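Local coordinates for protection of telomeres protein 1 (Schizosaccharomyces pombe, PDB 4HJ5), which binds single-stranded G-rich telomeric DNA, protects the 3' telomeric overhang and regulates telomerase and telomere length, the present chain being one of its OB-fold domains, at residues Tyr20-Lys25 with Gly86-Met91; Val37-Glu42 with Asn131-Arg136. The protein carries 1 engineered substitution. All blocks are in the same frame, centred on the assembly; numbering follows the deposited sequence.

Contact 1: Tyr20-Lys25 with Gly86-Met91; sequences YAQVIK and GDYVVM. With nucleotides of chain B.
Tyr20-Val23 pairs antiparallel with Gly86-Val90: Ala21 and Val89 form a hydrogen-bonded pair, flanked by the non-hydrogen-bonded pairs Tyr20-Val90 and Gln22-Tyr88, and the strand axes approach to 4.7 Å at 132°, a marked twist. Ala21 exchanges two backbone bonds with Val89 (Val89 N to Ala21 O 2.8 Å), and Val23 continues the pairing by giving its N-H to Asp87 O and accepting from Gly86 N. Gly86 suits the turn because at its positive phi a side chain would be jammed against the preceding carbonyl.

The most detailed side-chain contact is that of Gln22 with Tyr88. With CG anti to the backbone N (chi1 -169°) and the chain extended beyond it, the Gln22 side chain runs over one face of the Tyr88 ring; CG sits 4.2 Å from the ring centroid as a CH-pi contact, and the amide stacks nearly parallel to the ring, 7° apart. Gln22 NE2 then donates an almost straight bond to Gly86 O (3.2 Å), in the plane of its own amide. A water donates to Gln22 OE1 (3.0 Å) and also hydrogen-bonds Tyr88 OH, so both ends of the amide have partners and its flip is fixed. On the same face of the sheet, Val90 CG2 lies over the Tyr20 ring, 3.8 Å from CE1. The other face is apolar: Val89 CG1 meets Ala21 CB and Val23 CG2, small and branched residues that fit a buried interior.

Beyond the pairing, Lys25 and Ile24 both face Tyr36 in a classic beta bulge. Extended until its last torsion, Lys25 donates from NZ to N7 of DG7 of chain B (2.7 Å), the acceptor on the guanine's Hoogsteen edge. A strongly curled, barrel-like sheet that binds single-stranded DNA is characteristic of the OB fold.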
ATOM      1  N   TYR A  20       6.439   0.455  -5.822  1.00 27.19           N
ATOM      2  CA  TYR A  20       6.588  -0.928  -5.405  1.00 30.25           C
ATOM      3  C   TYR A  20       6.338  -0.958  -3.905  1.00 27.37           C
ATOM      4  O   TYR A  20       6.674   0.003  -3.205  1.00 26.63           O
ATOM      5  CB  TYR A  20       8.005  -1.441  -5.716  1.00 33.46           C
ATOM      6  CG  TYR A  20       8.263  -1.639  -7.200  1.00 31.25           C
ATOM      7  CD1 TYR A  20       7.908  -2.821  -7.828  1.00 30.70           C
ATOM      8  CD2 TYR A  20       8.829  -0.633  -7.965  1.00 35.93           C
ATOM      9  CE1 TYR A  20       8.125  -3.004  -9.188  1.00 38.07           C
ATOM     10  CE2 TYR A  20       9.047  -0.797  -9.320  1.00 34.96           C
ATOM     11  CZ  TYR A  20       8.690  -1.985  -9.927  1.00 39.59           C
ATOM     12  OH  TYR A  20       8.912  -2.159 -11.274  1.00 46.99           O
ATOM     13  N   ALA A  21       5.773  -2.043  -3.393  1.00 24.32           N
ATOM     14  CA  ALA A  21       5.598  -2.138  -1.947  1.00 28.44           C
ATOM     15  C   ALA A  21       5.423  -3.566  -1.461  1.00 26.79           C
ATOM     16  O   ALA A  21       5.051  -4.456  -2.233  1.00 32.56           O
ATOM     17  CB  ALA A  21       4.403  -1.244  -1.475  1.00 21.94           C
ATOM     18  N   GLN A  22       5.695  -3.792  -0.181  1.00 21.17           N
ATOM     19  CA  GLN A  22       5.383  -5.082   0.421  1.00 22.93           C
ATOM     20  C   GLN A  22       4.067  -5.001   1.193  1.00 27.27           C
ATOM     21  O   GLN A  22       3.788  -4.000   1.858  1.00 24.78           O
ATOM     22  CB  GLN A  22       6.501  -5.593   1.338  1.00 25.47           C
ATOM     23  CG  GLN A  22       6.276  -7.053   1.744  1.00 30.67           C
ATOM     24  CD  GLN A  22       7.391  -7.644   2.609  1.00 31.07           C
ATOM     25  OE1 GLN A  22       8.132  -6.925   3.273  1.00 31.06           O
ATOM     26  NE2 GLN A  22       7.504  -8.975   2.596  1.00 31.64           N
ATOM     27  N   VAL A  23       3.274  -6.062   1.108  1.00 18.28           N
ATOM     28  CA  VAL A  23       1.960  -6.084   1.729  1.00 27.41           C
ATOM     29  C   VAL A  23       2.062  -6.613   3.138  1.00 26.07           C
ATOM     30  O   VAL A  23       2.368  -7.790   3.342  1.00 27.82           O
ATOM     31  CB  VAL A  23       0.960  -6.959   0.940  1.00 28.37           C
ATOM     32  CG1 VAL A  23      -0.346  -7.082   1.709  1.00 27.76           C
ATOM     33  CG2 VAL A  23       0.713  -6.372  -0.416  1.00 22.44           C
ATOM     34  N   ILE A  24       1.791  -5.736   4.098  1.00 28.56           N
ATOM     35  CA  ILE A  24       1.886  -6.054   5.521  1.00 27.77           C
ATOM     36  C   ILE A  24       0.613  -6.710   6.046  1.00 31.77           C
ATOM     37  O   ILE A  24       0.654  -7.708   6.751  1.00 26.04           O
ATOM     38  CB  ILE A  24       2.186  -4.773   6.349  1.00 29.06           C
ATOM     39  CG1 ILE A  24       3.557  -4.219   5.976  1.00 27.93           C
ATOM     40  CG2 ILE A  24       2.158  -5.078   7.832  1.00 30.65           C
ATOM     41  CD1 ILE A  24       4.693  -5.220   6.188  1.00 29.40           C
ATOM     42  N   LYS A  25      -0.528  -6.147   5.676  1.00 30.06           N
ATOM     43  CA  LYS A  25      -1.790  -6.605   6.216  1.00 24.64           C
ATOM     44  C   LYS A  25      -2.865  -6.546   5.134  1.00 28.23           C
ATOM     45  O   LYS A  25      -2.854  -5.647   4.307  1.00 23.92           O
ATOM     46  CB  LYS A  25      -2.188  -5.735   7.415  1.00 29.34           C
ATOM     47  CG  LYS A  25      -3.547  -6.107   8.030  1.00 35.71           C
ATOM     48  CD  LYS A  25      -3.867  -5.245   9.242  1.00 30.95           C
ATOM     49  CE  LYS A  25      -5.314  -5.424   9.699  1.00 29.67           C
ATOM     50  NZ  LYS A  25      -5.578  -6.737  10.356  1.00 36.35           N
ATOM     51  N   GLY A  86       2.587 -10.328   2.956  1.00 28.79           N
ATOM     52  CA  GLY A  86       3.916 -10.827   2.608  1.00 31.98           C
ATOM     53  C   GLY A  86       4.244 -10.684   1.120  1.00 37.10           C
ATOM     54  O   GLY A  86       5.400 -10.539   0.714  1.00 33.61           O
ATOM     55  N   ASP A  87       3.206 -10.707   0.298  1.00 31.69           N
ATOM     56  CA  ASP A  87       3.367 -10.437  -1.123  1.00 33.76           C
ATOM     57  C   ASP A  87       3.971  -9.060  -1.387  1.00 37.88           C
ATOM     58  O   ASP A  87       3.839  -8.127  -0.573  1.00 32.41           O
ATOM     59  CB  ASP A  87       2.023 -10.545  -1.836  1.00 32.45           C
ATOM     60  CG  ASP A  87       1.567 -11.963  -1.975  1.00 35.69           C
ATOM     61  OD1 ASP A  87       2.344 -12.846  -1.582  1.00 32.23           O
ATOM     62  OD2 ASP A  87       0.450 -12.196  -2.488  1.00 32.23           O
ATOM     63  N   TYR A  88       4.647  -8.949  -2.528  1.00 36.12           N
ATOM     64  CA  TYR A  88       5.086  -7.668  -3.036  1.00 28.05           C
ATOM     65  C   TYR A  88       4.155  -7.261  -4.158  1.00 33.60           C
ATOM     66  O   TYR A  88       3.712  -8.082  -4.979  1.00 33.97           O
ATOM     67  CB  TYR A  88       6.512  -7.741  -3.562  1.00 26.15           C
ATOM     68  CG  TYR A  88       7.535  -8.052  -2.499  1.00 33.08           C
ATOM     69  CD1 TYR A  88       7.880  -9.363  -2.205  1.00 41.28           C
ATOM     70  CD2 TYR A  88       8.183  -7.027  -1.803  1.00 31.41           C
ATOM     71  CE1 TYR A  88       8.834  -9.652  -1.228  1.00 35.54           C
ATOM     72  CE2 TYR A  88       9.128  -7.305  -0.831  1.00 28.12           C
ATOM     73  CZ  TYR A  88       9.447  -8.614  -0.550  1.00 32.22           C
ATOM     74  OH  TYR A  88      10.385  -8.890   0.409  1.00 36.30           O
ATOM     75  N   VAL A  89       3.863  -5.981  -4.215  1.00 31.55           N
ATOM     76  CA  VAL A  89       2.904  -5.525  -5.181  1.00 31.77           C
ATOM     77  C   VAL A  89       3.518  -4.365  -5.939  1.00 28.53           C
ATOM     78  O   VAL A  89       4.392  -3.659  -5.415  1.00 26.94           O
ATOM     79  CB  VAL A  89       1.615  -5.103  -4.452  1.00 36.00           C
ATOM     80  CG1 VAL A  89       1.820  -3.794  -3.686  1.00 32.42           C
ATOM     81  CG2 VAL A  89       0.492  -4.992  -5.414  1.00 26.08           C
ATOM     82  N   VAL A  90       3.099  -4.177  -7.182  1.00 23.98           N
ATOM     83  CA  VAL A  90       3.433  -2.946  -7.885  1.00 25.26           C
ATOM     84  C   VAL A  90       2.142  -2.200  -8.213  1.00 30.79           C
ATOM     85  O   VAL A  90       1.243  -2.743  -8.874  1.00 28.05           O
ATOM     86  CB  VAL A  90       4.261  -3.204  -9.169  1.00 28.37           C
ATOM     87  CG1 VAL A  90       3.516  -4.148 -10.148  1.00 27.21           C
ATOM     88  CG2 VAL A  90       4.591  -1.908  -9.838  1.00 29.81           C
ATOM     89  N   MET A  91       2.037  -0.962  -7.747  1.00 24.88           N
ATOM     90  CA  MET A  91       0.830  -0.176  -8.018  1.00 30.62           C
ATOM     91  C   MET A  91       1.090   1.000  -8.944  1.00 28.63           C
ATOM     92  O   MET A  91       1.983   1.802  -8.702  1.00 27.00           O
ATOM     93  CB  MET A  91       0.170   0.256  -6.709  1.00 30.57           C
ATOM     94  CG  MET A  91      -0.055  -0.954  -5.805  1.00 33.44           C
ATOM     95  SD  MET A  91      -0.701  -0.570  -4.179  1.00 46.07           S
ATOM     96  CE  MET A  91      -2.216   0.251  -4.669  1.00 32.46           C
TER
ATOM     97  P    DG B   7      -7.871  -7.388  18.135  1.00 49.77           P
ATOM     98  OP1  DG B   7      -8.555  -7.463  19.451  1.00 47.48           O
ATOM     99  OP2  DG B   7      -6.545  -8.016  17.960  1.00 43.10           O
ATOM    100  O5'  DG B   7      -8.840  -7.984  17.005  1.00 42.88           O
ATOM    101  C5'  DG B   7     -10.222  -7.676  17.087  1.00 43.52           C
ATOM    102  C4'  DG B   7     -10.980  -8.201  15.884  1.00 40.45           C
ATOM    103  O4'  DG B   7     -10.777  -7.301  14.771  1.00 35.72           O
ATOM    104  C3'  DG B   7     -10.583  -9.598  15.397  1.00 44.58           C
ATOM    105  O3'  DG B   7     -11.772 -10.358  15.161  1.00 47.38           O
ATOM    106  C2'  DG B   7      -9.848  -9.319  14.084  1.00 45.34           C
ATOM    107  C1'  DG B   7     -10.556  -8.056  13.601  1.00 38.57           C
ATOM    108  N9   DG B   7      -9.792  -7.258  12.638  1.00 35.99           N
ATOM    109  C8   DG B   7      -8.441  -7.338  12.363  1.00 39.40           C
ATOM    110  N7   DG B   7      -8.037  -6.498  11.452  1.00 34.31           N
ATOM    111  C5   DG B   7      -9.189  -5.826  11.090  1.00 32.47           C
ATOM    112  C6   DG B   7      -9.371  -4.788  10.150  1.00 39.21           C
ATOM    113  O6   DG B   7      -8.514  -4.254   9.415  1.00 33.81           O
ATOM    114  N1   DG B   7     -10.710  -4.384  10.102  1.00 38.80           N
ATOM    115  C2   DG B   7     -11.723  -4.899  10.873  1.00 36.14           C
ATOM    116  N2   DG B   7     -12.946  -4.383  10.694  1.00 38.27           N
ATOM    117  N3   DG B   7     -11.561  -5.865  11.754  1.00 37.91           N
ATOM    118  C4   DG B   7     -10.274  -6.276  11.811  1.00 35.83           C
TER
HETATM  119  O   HOH W   1      10.984  -6.839   2.198  1.00 32.25           O

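Contact 2: Val37-Glu42 with Asn131-Arg136; sequences VTDYTE and NEIKSR
The turn leaving strand 33-38 of this OB-fold domain is met by the C-terminal helix 131-137, with Arg136 reaching across to Asp39, Tyr40 and Thr41. The guanidinium turns one edge to Asp39 O: NE donates at 2.9 Å, nearly on the line of the carbonyl bond, although the bond is bent at the hydrogen and the oxygen is tilted 17° from the guanidinium plane. A second bond from Arg136 NH2 to the same oxygen is less certain, since NH2 is crowded in the model. Arginine suits this place because its long chain, bent at chi3 (-56°), can turn a polar edge back to a backbone carbonyl.

The two faces of that guanidinium are also occupied. Thr41 CG2 lies over one, offset toward the rim and 3.4 Å from Arg136 NE, while the backbone oxygen of Glu132, one helical turn earlier, sits over the centre of the other. Glu132 OE1 adds a weak salt bridge to Arg136 NH1 (3.4 Å).

Two consecutive side-chain turns shape the loop that receives the helix. In an ST turn, Thr38 OG1 accepts from Tyr40 N (2.9 Å); in the following Asx turn, Asp39 OD1 accepts from Thr41 N, which comes from above the carboxylate plane, and, at a very short distance, from Thr41 OG1, which is also bonded to Ser9 N. Short polar residues suit both positions because they can fold back onto the next peptides. Asp39 OD2 is bonded to Leu8 N, tying in the N-terminal part of the chain.

Tyr40 bears on the helix with its CB against Arg136 CB (3.9 Å) and with CD2 against Ile133 CG2 (4.1 Å), while Thr38 CG2 covers one ring face. The tyrosine hydroxyl continues along the helix to hydrogen-bond Lys137 NZ.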
ATOM      1  N   VAL A  37       0.413  -1.463   3.090  1.00 25.12           N
ATOM      2  CA  VAL A  37       1.646  -1.807   2.403  1.00 22.41           C
ATOM      3  C   VAL A  37       2.716  -0.814   2.790  1.00 31.03           C
ATOM      4  O   VAL A  37       2.402   0.310   3.180  1.00 27.85           O
ATOM      5  CB  VAL A  37       1.466  -1.799   0.867  1.00 22.96           C
ATOM      6  CG1 VAL A  37       0.192  -2.575   0.461  1.00 24.17           C
ATOM      7  CG2 VAL A  37       1.430  -0.390   0.335  1.00 27.48           C
ATOM      8  N   THR A  38       3.978  -1.239   2.688  1.00 29.98           N
ATOM      9  CA  THR A  38       5.109  -0.400   3.057  1.00 24.02           C
ATOM     10  C   THR A  38       6.243  -0.618   2.072  1.00 25.87           C
ATOM     11  O   THR A  38       6.351  -1.664   1.424  1.00 25.78           O
ATOM     12  CB  THR A  38       5.627  -0.714   4.495  1.00 27.69           C
ATOM     13  OG1 THR A  38       6.666   0.220   4.863  1.00 27.22           O
ATOM     14  CG2 THR A  38       6.159  -2.142   4.573  1.00 26.40           C
ATOM     15  N   ASP A  39       7.078   0.390   1.921  1.00 28.08           N
ATOM     16  CA  ASP A  39       8.334   0.168   1.241  1.00 30.40           C
ATOM     17  C   ASP A  39       9.455   0.559   2.181  1.00 31.38           C
ATOM     18  O   ASP A  39      10.546   0.897   1.746  1.00 31.95           O
ATOM     19  CB  ASP A  39       8.395   0.944  -0.064  1.00 31.82           C
ATOM     20  CG  ASP A  39       8.525   2.435   0.157  1.00 32.10           C
ATOM     21  OD1 ASP A  39       8.431   2.887   1.332  1.00 30.04           O
ATOM     22  OD2 ASP A  39       8.690   3.148  -0.856  1.00 35.23           O
ATOM     23  N   TYR A  40       9.148   0.529   3.473  1.00 30.65           N
ATOM     24  CA  TYR A  40      10.091   0.882   4.547  1.00 32.80           C
ATOM     25  C   TYR A  40      10.715   2.278   4.418  1.00 31.37           C
ATOM     26  O   TYR A  40      11.866   2.518   4.807  1.00 30.48           O
ATOM     27  CB  TYR A  40      11.124  -0.237   4.778  1.00 27.54           C
ATOM     28  CG  TYR A  40      10.471  -1.495   5.342  1.00 30.11           C
ATOM     29  CD1 TYR A  40      10.314  -1.670   6.714  1.00 34.53           C
ATOM     30  CD2 TYR A  40       9.967  -2.482   4.497  1.00 31.51           C
ATOM     31  CE1 TYR A  40       9.698  -2.812   7.232  1.00 33.64           C
ATOM     32  CE2 TYR A  40       9.354  -3.622   5.003  1.00 36.64           C
ATOM     33  CZ  TYR A  40       9.226  -3.786   6.368  1.00 38.99           C
ATOM     34  OH  TYR A  40       8.609  -4.919   6.858  1.00 44.79           O
ATOM     35  N   THR A  41       9.927   3.192   3.867  1.00 31.29           N
ATOM     36  CA  THR A  41      10.234   4.612   3.923  1.00 30.66           C
ATOM     37  C   THR A  41       9.063   5.294   4.603  1.00 33.55           C
ATOM     38  O   THR A  41       7.932   4.780   4.585  1.00 29.38           O
ATOM     39  CB  THR A  41      10.457   5.257   2.531  1.00 35.87           C
ATOM     40  OG1 THR A  41       9.247   5.189   1.762  1.00 31.67           O
ATOM     41  CG2 THR A  41      11.587   4.555   1.788  1.00 36.48           C
ATOM     42  N   GLU A  42       9.348   6.454   5.181  1.00 28.01           N
ATOM     43  CA  GLU A  42       8.455   7.134   6.111  1.00 33.18           C
ATOM     44  C   GLU A  42       7.808   8.355   5.469  1.00 32.66           C
ATOM     45  O   GLU A  42       8.451   9.121   4.748  1.00 30.74           O
ATOM     46  CB  GLU A  42       9.264   7.568   7.346  1.00 30.32           C
ATOM     47  CG  GLU A  42       8.507   8.312   8.433  1.00 34.94           C
ATOM     48  CD  GLU A  42       9.396   8.590   9.643  1.00 38.44           C
ATOM     49  OE1 GLU A  42      10.619   8.363   9.524  1.00 40.96           O
ATOM     50  OE2 GLU A  42       8.877   9.004  10.708  1.00 34.76           O
ATOM     51  N   ASN A 131      14.650  -4.935  -4.331  1.00 34.33           N
ATOM     52  CA  ASN A 131      15.879  -5.023  -3.557  1.00 39.14           C
ATOM     53  C   ASN A 131      16.016  -3.913  -2.514  1.00 33.44           C
ATOM     54  O   ASN A 131      16.423  -4.167  -1.373  1.00 37.69           O
ATOM     55  CB  ASN A 131      17.104  -5.085  -4.481  1.00 38.06           C
ATOM     56  CG  ASN A 131      17.311  -6.467  -5.060  1.00 42.05           C
ATOM     57  OD1 ASN A 131      16.968  -7.464  -4.429  1.00 50.35           O
ATOM     58  ND2 ASN A 131      17.864  -6.538  -6.270  1.00 41.07           N
ATOM     59  N   GLU A 132      15.653  -2.696  -2.898  1.00 28.01           N
ATOM     60  CA  GLU A 132      15.745  -1.582  -1.961  1.00 39.19           C
ATOM     61  C   GLU A 132      14.808  -1.760  -0.755  1.00 36.51           C
ATOM     62  O   GLU A 132      15.180  -1.443   0.370  1.00 34.69           O
ATOM     63  CB  GLU A 132      15.523  -0.242  -2.668  1.00 38.67           C
ATOM     64  CG  GLU A 132      16.729   0.222  -3.491  1.00 45.23           C
ATOM     65  CD  GLU A 132      16.543   1.604  -4.114  1.00 58.13           C
ATOM     66  OE1 GLU A 132      15.899   2.480  -3.486  1.00 53.13           O
ATOM     67  OE2 GLU A 132      17.041   1.811  -5.246  1.00 63.62           O
ATOM     68  N   ILE A 133      13.604  -2.282  -0.998  1.00 34.78           N
ATOM     69  CA  ILE A 133      12.656  -2.607   0.072  1.00 32.46           C
ATOM     70  C   ILE A 133      13.269  -3.584   1.058  1.00 37.47           C
ATOM     71  O   ILE A 133      13.179  -3.416   2.276  1.00 33.67           O
ATOM     72  CB  ILE A 133      11.390  -3.270  -0.486  1.00 33.17           C
ATOM     73  CG1 ILE A 133      10.594  -2.277  -1.300  1.00 34.40           C
ATOM     74  CG2 ILE A 133      10.507  -3.784   0.634  1.00 31.43           C
ATOM     75  CD1 ILE A 133      10.528  -0.981  -0.640  1.00 37.90           C
ATOM     76  N   LYS A 134      13.875  -4.632   0.522  1.00 36.80           N
ATOM     77  CA  LYS A 134      14.467  -5.655   1.362  1.00 36.84           C
ATOM     78  C   LYS A 134      15.607  -5.099   2.220  1.00 36.87           C
ATOM     79  O   LYS A 134      15.664  -5.345   3.424  1.00 39.22           O
ATOM     80  CB  LYS A 134      14.925  -6.834   0.504  1.00 38.38           C
ATOM     81  CG  LYS A 134      13.785  -7.732   0.047  1.00 32.98           C
ATOM     82  CD  LYS A 134      14.154  -8.461  -1.248  1.00 35.24           C
ATOM     83  CE  LYS A 134      13.095  -9.497  -1.635  1.00 40.84           C
ATOM     84  NZ  LYS A 134      13.442 -10.208  -2.907  1.00 43.53           N
ATOM     85  N   SER A 135      16.505  -4.338   1.606  1.00 36.47           N
ATOM     86  CA  SER A 135      17.619  -3.776   2.359  1.00 38.60           C
ATOM     87  C   SER A 135      17.132  -2.788   3.418  1.00 42.59           C
ATOM     88  O   SER A 135      17.527  -2.885   4.579  1.00 37.89           O
ATOM     89  CB  SER A 135      18.665  -3.141   1.441  1.00 33.18           C
ATOM     90  OG  SER A 135      18.208  -1.920   0.906  1.00 42.84           O
ATOM     91  N   ARG A 136      16.269  -1.846   3.035  1.00 44.70           N
ATOM     92  CA  ARG A 136      15.727  -0.898   4.010  1.00 36.60           C
ATOM     93  C   ARG A 136      15.004  -1.617   5.140  1.00 38.28           C
ATOM     94  O   ARG A 136      14.996  -1.157   6.282  1.00 39.22           O
ATOM     95  CB  ARG A 136      14.762   0.076   3.350  1.00 31.69           C
ATOM     96  CG  ARG A 136      15.414   1.231   2.662  1.00 38.37           C
ATOM     97  CD  ARG A 136      14.370   2.261   2.282  1.00 34.27           C
ATOM     98  NE  ARG A 136      13.330   1.661   1.462  1.00 33.76           N
ATOM     99  CZ  ARG A 136      13.301   1.717   0.134  1.00 37.78           C
ATOM    100  NH1 ARG A 136      14.250   2.364  -0.529  1.00 40.94           N
ATOM    101  NH2 ARG A 136      12.320   1.134  -0.537  1.00 33.88           N
TER

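How the contacts relate
Contacts 1 and 2 have centres 10 Å apart and meet through neighbouring strands 16-28 and 33-38, where Gln22 N probably hydrogen-bonds Thr38 O at 2.7 Å. Their segments alternate along the chain: those on strands 16-28 and 33-38 come first, and their partners, on strand 88-92 and helix 131-137, follow in the same order. That helix also touches contact 1 directly: Ile133 and Lys134 pack on Tyr88, with Tyr88 OH 3.4 Å from Lys134 CE, while Tyr40 reaches Gln22. The relation to DNA differs. Contact 1 extends to the bound strand through Lys25, whereas the nearest atom of contact 2 remains about 9 Å from the nucleic acid.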